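Glycosyl hydrolase, family 31/fibronectin type III domain protein (Clostridium perfringens, PDB 4LKS) binds galactose through this family 32 carbohydrate-binding module, which probably directs its parent family 31 glycoside hydrolase to galactose-bearing glycans. Local coordinates at residues T32-D36 with R37-E41; L101-E104 with N105-E108. All coordinates share one frame; numbering follows the deposited sequence.

Overall arrangement
Both contacts are local turns at the surface of one beta-sandwich module of the F5/8 type C family. Contact 1 comes first along the chain. It lies in the loop that leaves strand 26-31 and leads to strand 52-53, close to the bound galactose. Contact 2 closes the hairpin between strands 95-100 and 107-113. Strands 26-31 and 107-113 are the two outermost strands of the same five-stranded antiparallel sheet. The centres of contact 1 and contact 2 are about 23 Å apart. The nearest atoms of contact 1 and contact 2 are about 10 Å apart, without touching. Contact 1 borders the sugar-binding end, while contact 2 is a strand connection in the scaffold.

Contact 1 (T32-D36 with R37-E41); sequences TSEAD and RDYKE
Glu34 reaches across a tight turn to the backbone of Lys40. Its OE2 accepts the Lys40 N-H at 2.8 Å, in a nearly straight bond (172°) that uses the anti lone pair. The Glu34 chain is extended beyond CG (chi2 161°), which carries the carboxylate to this amide. Glu34 OE2 also lies at the edge of the Tyr39 ring, near its plane, and 3.4 Å from Lys40 CG.

The ammonium group of Lys40 does not touch this carboxylate directly. Lys40 NZ makes its salt bridge with Glu41 OE2 at 2.9 Å, approaching on the syn side but tilted 31° out of the carboxylate plane. Two waters join it to Glu34. One donates to Glu34 OE2 and to Glu41 OE1 and accepts from Lys40 NZ. The other donates to Glu34 OE1 and also accepts from NZ. The first water thus links two carboxylates whose nearest oxygens, Glu34 OE2 and Glu41 OE1, are 4.2 Å apart.

The backbone between these groups forms a type II' beta turn from Ala35 to Asp38. Asp38 N donates to Ala35 O at 2.9 Å. Asp38 is itself the centre of an inverse gamma turn. A further water donates to both Asp36 OD2 and Asp38 OD2, two oxygens 4.5 Å apart. Asp36 OD2 is also hydrogen-bonded to Tyr56 OH, and Tyr56 belongs to the galactose pocket. The Asp38 side chain touches His53, another pocket residue, and lies about 4 Å from the bound galactose.

The acidic groups are therefore served by an amide, an ammonium group, a tyrosine hydroxyl and water. Their mutual repulsion is probably eased by these donors, and the Asp36 bond ties the turn to a sugar-binding tyrosine.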
ATOM      1  N   THR A  32     -11.627   1.665   0.120  1.00 10.80           N
ATOM      2  CA  THR A  32     -12.713   2.022  -0.791  1.00 11.80           C
ATOM      3  C   THR A  32     -13.654   0.839  -0.985  1.00 12.88           C
ATOM      4  O   THR A  32     -14.888   0.986  -0.980  1.00 14.34           O
ATOM      5  CB  THR A  32     -12.160   2.416  -2.143  1.00 11.83           C
ATOM      6  OG1 THR A  32     -11.145   3.418  -1.976  1.00 12.47           O
ATOM      7  CG2 THR A  32     -13.270   2.957  -3.025  1.00 13.94           C
ATOM      8  N   SER A  33     -13.064  -0.336  -1.154  1.00 10.41           N
ATOM      9  CA  SER A  33     -13.835  -1.556  -1.312  1.00 12.88           C
ATOM     10  C   SER A  33     -12.951  -2.747  -0.987  1.00 12.98           C
ATOM     11  O   SER A  33     -11.725  -2.606  -0.872  1.00 11.50           O
ATOM     12  CB  SER A  33     -14.395  -1.660  -2.728  1.00 12.79           C
ATOM     13  OG  SER A  33     -13.376  -1.711  -3.705  1.00 12.17           O
ATOM     14  N   GLU A  34     -13.580  -3.909  -0.836  1.00 13.42           N
ATOM     15  CA  GLU A  34     -12.894  -5.153  -0.520  1.00 12.64           C
ATOM     16  C   GLU A  34     -13.609  -6.265  -1.279  1.00 16.92           C
ATOM     17  O   GLU A  34     -14.834  -6.260  -1.382  1.00 25.21           O
ATOM     18  CB  GLU A  34     -12.955  -5.434   0.985  1.00 12.83           C
ATOM     19  CG  GLU A  34     -12.260  -4.395   1.866  1.00 14.76           C
ATOM     20  CD  GLU A  34     -12.721  -4.466   3.306  1.00 18.38           C
ATOM     21  OE1 GLU A  34     -13.851  -4.011   3.592  1.00 24.76           O
ATOM     22  OE2 GLU A  34     -11.972  -4.993   4.154  1.00 12.92           O
ATOM     23  N   ALA A  35     -12.845  -7.207  -1.819  1.00 11.72           N
ATOM     24  CA  ALA A  35     -13.411  -8.340  -2.548  1.00 14.11           C
ATOM     25  C   ALA A  35     -13.195  -9.624  -1.777  1.00 20.11           C
ATOM     26  O   ALA A  35     -12.176  -9.781  -1.105  1.00 14.14           O
ATOM     27  CB  ALA A  35     -12.768  -8.467  -3.901  1.00 14.14           C
ATOM     28  N   ASP A  36     -14.145 -10.547  -1.896  1.00 16.25           N
ATOM     29  CA  ASP A  36     -13.949 -11.912  -1.415  1.00 13.53           C
ATOM     30  C   ASP A  36     -13.583 -11.912   0.070  1.00 12.60           C
ATOM     31  O   ASP A  36     -14.263 -11.261   0.864  1.00 16.48           O
ATOM     32  CB  ASP A  36     -12.895 -12.607  -2.280  1.00 16.41           C
ATOM     33  CG  ASP A  36     -13.243 -12.573  -3.753  1.00 19.95           C
ATOM     34  OD1 ASP A  36     -14.453 -12.614  -4.071  1.00 22.02           O
ATOM     35  OD2 ASP A  36     -12.322 -12.513  -4.592  1.00 20.78           O
ATOM     36  N   ARG A  37     -12.516 -12.617   0.450  1.00 14.30           N
ATOM     37  CA  ARG A  37     -12.036 -12.544   1.835  1.00 14.22           C
ATOM     38  C   ARG A  37     -10.732 -11.758   1.925  1.00 10.78           C
ATOM     39  O   ARG A  37      -9.979 -11.870   2.895  1.00 13.20           O
ATOM     40  CB  ARG A  37     -11.876 -13.932   2.456  1.00 17.24           C
ATOM     41  CG  ARG A  37     -13.176 -14.711   2.517  1.00 21.32           C
ATOM     42  CD  ARG A  37     -13.000 -16.033   3.248  1.00 19.55           C
ATOM     43  NE  ARG A  37     -14.121 -16.931   2.982  1.00 23.08           N
ATOM     44  CZ  ARG A  37     -14.216 -17.685   1.892  1.00 21.75           C
ATOM     45  NH1 ARG A  37     -13.252 -17.665   0.981  1.00 25.49           N
ATOM     46  NH2 ARG A  37     -15.270 -18.474   1.718  1.00 28.40           N
ATOM     47  N   ASP A  38     -10.500 -10.935   0.908  1.00 11.32           N
ATOM     48  CA  ASP A  38      -9.275 -10.148   0.823  1.00 13.75           C
ATOM     49  C   ASP A  38      -9.456  -8.793   1.497  1.00  9.53           C
ATOM     50  O   ASP A  38      -9.422  -7.727   0.858  1.00 11.13           O
ATOM     51  CB  ASP A  38      -8.835 -10.033  -0.632  1.00 13.52           C
ATOM     52  CG  ASP A  38      -8.478 -11.381  -1.232  1.00 12.85           C
ATOM     53  OD1 ASP A  38      -8.164 -12.321  -0.465  1.00 12.99           O
ATOM     54  OD2 ASP A  38      -8.498 -11.497  -2.470  1.00 13.94           O
ATOM     55  N   TYR A  39      -9.624  -8.852   2.813  1.00  9.06           N
ATOM     56  CA  TYR A  39     -10.008  -7.703   3.615  1.00  9.38           C
ATOM     57  C   TYR A  39      -8.866  -6.708   3.790  1.00 10.17           C
ATOM     58  O   TYR A  39      -7.689  -7.061   3.666  1.00 10.91           O
ATOM     59  CB  TYR A  39     -10.502  -8.165   4.989  1.00 12.16           C
ATOM     60  CG  TYR A  39     -11.612  -9.188   4.911  1.00 16.46           C
ATOM     61  CD1 TYR A  39     -12.798  -8.897   4.256  1.00 19.03           C
ATOM     62  CD2 TYR A  39     -11.471 -10.436   5.503  1.00 19.44           C
ATOM     63  CE1 TYR A  39     -13.822  -9.834   4.178  1.00 18.48           C
ATOM     64  CE2 TYR A  39     -12.489 -11.374   5.433  1.00 23.25           C
ATOM     65  CZ  TYR A  39     -13.657 -11.059   4.767  1.00 24.33           C
ATOM     66  OH  TYR A  39     -14.682 -11.976   4.686  1.00 28.50           O
ATOM     67  N   LYS A  40      -9.228  -5.463   4.094  1.00 10.03           N
ATOM     68  CA  LYS A  40      -8.251  -4.402   4.293  1.00 10.38           C
ATOM     69  C   LYS A  40      -7.188  -4.752   5.347  1.00 10.52           C
ATOM     70  O   LYS A  40      -6.011  -4.392   5.195  1.00 10.58           O
ATOM     71  CB  LYS A  40      -8.963  -3.084   4.631  1.00  9.10           C
ATOM     72  CG  LYS A  40      -9.756  -3.085   5.927  1.00 11.08           C
ATOM     73  CD  LYS A  40     -10.646  -1.837   6.002  1.00 11.82           C
ATOM     74  CE  LYS A  40     -11.229  -1.642   7.390  1.00 14.94           C
ATOM     75  NZ  LYS A  40     -12.211  -2.711   7.764  1.00 18.49           N
ATOM     76  N   GLU A  41      -7.576  -5.484   6.388  1.00 10.03           N
ATOM     77  CA  GLU A  41      -6.646  -5.802   7.474  1.00 10.29           C
ATOM     78  C   GLU A  41      -5.480  -6.659   6.972  1.00  8.59           C
ATOM     79  O   GLU A  41      -4.355  -6.617   7.524  1.00 11.13           O
ATOM     80  CB  GLU A  41      -7.391  -6.527   8.606  1.00 10.53           C
ATOM     81  CG  GLU A  41      -8.422  -5.672   9.367  1.00 14.20           C
ATOM     82  CD  GLU A  41      -9.771  -5.502   8.658  1.00 16.24           C
ATOM     83  OE1 GLU A  41     -10.064  -6.217   7.672  1.00 13.08           O
ATOM     84  OE2 GLU A  41     -10.560  -4.641   9.114  1.00 15.99           O
TER
HETATM   85  O   HOH W   1     -12.690  -5.528   6.737  1.00 18.25           O
HETATM   86  O   HOH W   2     -14.190  -2.596   5.612  1.00 21.06           O
HETATM   87  O   HOH W   3      -9.954 -11.069  -4.732  1.00 18.18           O

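Contact 2 (L101-E104 with N105-E108); sequences LDNE and NWTE
An Asx turn at Asp102 shapes the connection between strands 95-100 and 107-113. Asp102 OD1 accepts two backbone N-H groups, from Glu104 N at 2.9 Å and from Asn105 N at 2.8 Å. The two donors approach differently. Asn105 N comes from the syn side, in an almost straight bond (170°), whereas Glu104 N sits well above the carboxylate plane. The Asp102 CG lies between its own N and carbonyl carbon (chi1 64°), which turns the carboxylate back over the following residues.

The other oxygen, OD2, takes the side-chain amide of Asn105. Asn105 ND2 donates to the syn lone pair of Asp102 OD2 at 2.8 Å, and the acceptor lies close to the plane of that amide. The carboxylate and amide planes are 40° apart.

Asn103 and Trp106 run side by side, pointing the same way. Asn103 OD1 meets the indole edge 3.2 Å from Trp106 CZ2, with the amide plane almost perpendicular to the ring. A water at the same ring's edge accepts from Trp106 NE1 and donates to Asn103 O. Beyond the turn, the indole makes a cation-pi contact with Arg142 and packs against Tyr140.

Three N-H donors on one carboxylate hold this corner on both oxygens. Such bonding probably favours the ionised form of Asp102 and limits rotation of its side chain.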
ATOM      1  N   LEU A 101      -2.819  13.532  11.012  1.00 10.35           N
ATOM      2  CA  LEU A 101      -2.806  13.280  12.438  1.00 11.57           C
ATOM      3  C   LEU A 101      -4.180  12.885  12.952  1.00 12.09           C
ATOM      4  O   LEU A 101      -4.295  12.391  14.078  1.00 14.53           O
ATOM      5  CB  LEU A 101      -2.313  14.525  13.174  1.00 11.53           C
ATOM      6  CG  LEU A 101      -0.865  14.901  12.864  1.00 15.21           C
ATOM      7  CD1 LEU A 101      -0.565  16.327  13.293  1.00 23.07           C
ATOM      8  CD2 LEU A 101       0.089  13.933  13.543  1.00 17.17           C
ATOM      9  N   ASP A 102      -5.216  13.073  12.130  1.00 11.84           N
ATOM     10  CA  ASP A 102      -6.597  12.952  12.629  1.00 14.35           C
ATOM     11  C   ASP A 102      -7.584  12.220  11.715  1.00 13.37           C
ATOM     12  O   ASP A 102      -8.790  12.193  11.999  1.00 15.30           O
ATOM     13  CB  ASP A 102      -7.150  14.345  12.940  1.00 14.38           C
ATOM     14  CG  ASP A 102      -7.257  15.220  11.704  1.00 17.54           C
ATOM     15  OD1 ASP A 102      -6.864  14.786  10.591  1.00 13.00           O
ATOM     16  OD2 ASP A 102      -7.740  16.364  11.846  1.00 20.61           O
ATOM     17  N   ASN A 103      -7.085  11.629  10.626  1.00 11.12           N
ATOM     18  CA  ASN A 103      -7.934  10.940   9.644  1.00 10.85           C
ATOM     19  C   ASN A 103      -8.956  11.880   8.989  1.00 15.91           C
ATOM     20  O   ASN A 103      -9.968  11.432   8.451  1.00 17.09           O
ATOM     21  CB  ASN A 103      -8.638   9.724  10.276  1.00 13.35           C
ATOM     22  CG  ASN A 103      -9.201   8.756   9.251  1.00 12.76           C
ATOM     23  OD1 ASN A 103      -8.597   8.514   8.207  1.00 13.33           O
ATOM     24  ND2 ASN A 103     -10.376   8.198   9.544  1.00 17.75           N
ATOM     25  N   GLU A 104      -8.695  13.182   9.034  1.00 15.00           N
ATOM     26  CA  GLU A 104      -9.621  14.152   8.449  1.00 15.48           C
ATOM     27  C   GLU A 104      -8.906  15.196   7.607  1.00 17.16           C
ATOM     28  O   GLU A 104      -9.402  15.599   6.550  1.00 21.63           O
ATOM     29  CB  GLU A 104     -10.421  14.856   9.549  1.00 20.99           C
ATOM     30  CG  GLU A 104     -11.399  13.966  10.305  1.00 24.91           C
ATOM     31  CD  GLU A 104     -12.094  14.698  11.444  1.00 48.31           C
ATOM     32  OE1 GLU A 104     -12.567  14.027  12.384  1.00 49.00           O
ATOM     33  OE2 GLU A 104     -12.168  15.945  11.397  1.00 44.90           O
ATOM     34  N   ASN A 105      -7.758  15.658   8.090  1.00 14.83           N
ATOM     35  CA  ASN A 105      -7.028  16.723   7.418  1.00 16.58           C
ATOM     36  C   ASN A 105      -5.680  16.250   6.903  1.00 14.52           C
ATOM     37  O   ASN A 105      -4.698  16.158   7.643  1.00 20.59           O
ATOM     38  CB  ASN A 105      -6.891  17.929   8.340  1.00 24.62           C
ATOM     39  CG  ASN A 105      -8.238  18.496   8.745  1.00 20.18           C
ATOM     40  OD1 ASN A 105      -8.933  19.120   7.936  1.00 27.84           O
ATOM     41  ND2 ASN A 105      -8.627  18.262   9.993  1.00 22.62           N
ATOM     42  N   TRP A 106      -5.652  15.967   5.610  1.00 12.52           N
ATOM     43  CA  TRP A 106      -4.546  15.280   4.977  1.00  9.78           C
ATOM     44  C   TRP A 106      -3.511  16.197   4.347  1.00 10.19           C
ATOM     45  O   TRP A 106      -3.829  17.250   3.787  1.00 11.57           O
ATOM     46  CB  TRP A 106      -5.087  14.351   3.887  1.00  9.23           C
ATOM     47  CG  TRP A 106      -6.059  13.343   4.404  1.00 10.44           C
ATOM     48  CD1 TRP A 106      -7.422  13.455   4.444  1.00 11.41           C
ATOM     49  CD2 TRP A 106      -5.751  12.063   4.968  1.00  9.76           C
ATOM     50  NE1 TRP A 106      -7.974  12.332   4.993  1.00 13.14           N
ATOM     51  CE2 TRP A 106      -6.969  11.459   5.327  1.00  9.91           C
ATOM     52  CE3 TRP A 106      -4.559  11.369   5.209  1.00 10.10           C
ATOM     53  CZ2 TRP A 106      -7.032  10.195   5.915  1.00 11.56           C
ATOM     54  CZ3 TRP A 106      -4.624  10.119   5.788  1.00 11.69           C
ATOM     55  CH2 TRP A 106      -5.847   9.543   6.132  1.00 10.87           C
ATOM     56  N   THR A 107      -2.268  15.756   4.416  1.00 11.06           N
ATOM     57  CA  THR A 107      -1.174  16.359   3.696  1.00  8.98           C
ATOM     58  C   THR A 107      -0.819  15.416   2.566  1.00  9.24           C
ATOM     59  O   THR A 107      -0.597  14.218   2.802  1.00 10.02           O
ATOM     60  CB  THR A 107       0.058  16.507   4.596  1.00 10.18           C
ATOM     61  OG1 THR A 107      -0.273  17.324   5.730  1.00 12.39           O
ATOM     62  CG2 THR A 107       1.211  17.132   3.824  1.00 12.48           C
ATOM     63  N   GLU A 108      -0.773  15.937   1.340  1.00 11.06           N
ATOM     64  CA  GLU A 108      -0.290  15.150   0.214  1.00  9.44           C
ATOM     65  C   GLU A 108       1.219  15.055   0.326  1.00 10.67           C
ATOM     66  O   GLU A 108       1.933  16.065   0.300  1.00 14.12           O
ATOM     67  CB  GLU A 108      -0.684  15.767  -1.133  1.00 11.79           C
ATOM     68  CG  GLU A 108      -0.341  14.845  -2.296  1.00 16.17           C
ATOM     69  CD  GLU A 108      -0.879  15.320  -3.630  1.00 29.05           C
ATOM     70  OE1 GLU A 108      -2.046  15.757  -3.688  1.00 23.45           O
ATOM     71  OE2 GLU A 108      -0.135  15.237  -4.627  1.00 32.90           O
TER
HETATM   72  O   HOH W   4      -3.602  16.173  10.202  1.00 15.08           O
HETATM   73  O   HOH W   5     -10.748  11.587   5.850  1.00 19.69           O
HETATM   74  O   HOH W   6      -7.935  16.886   3.875  1.00 21.54           O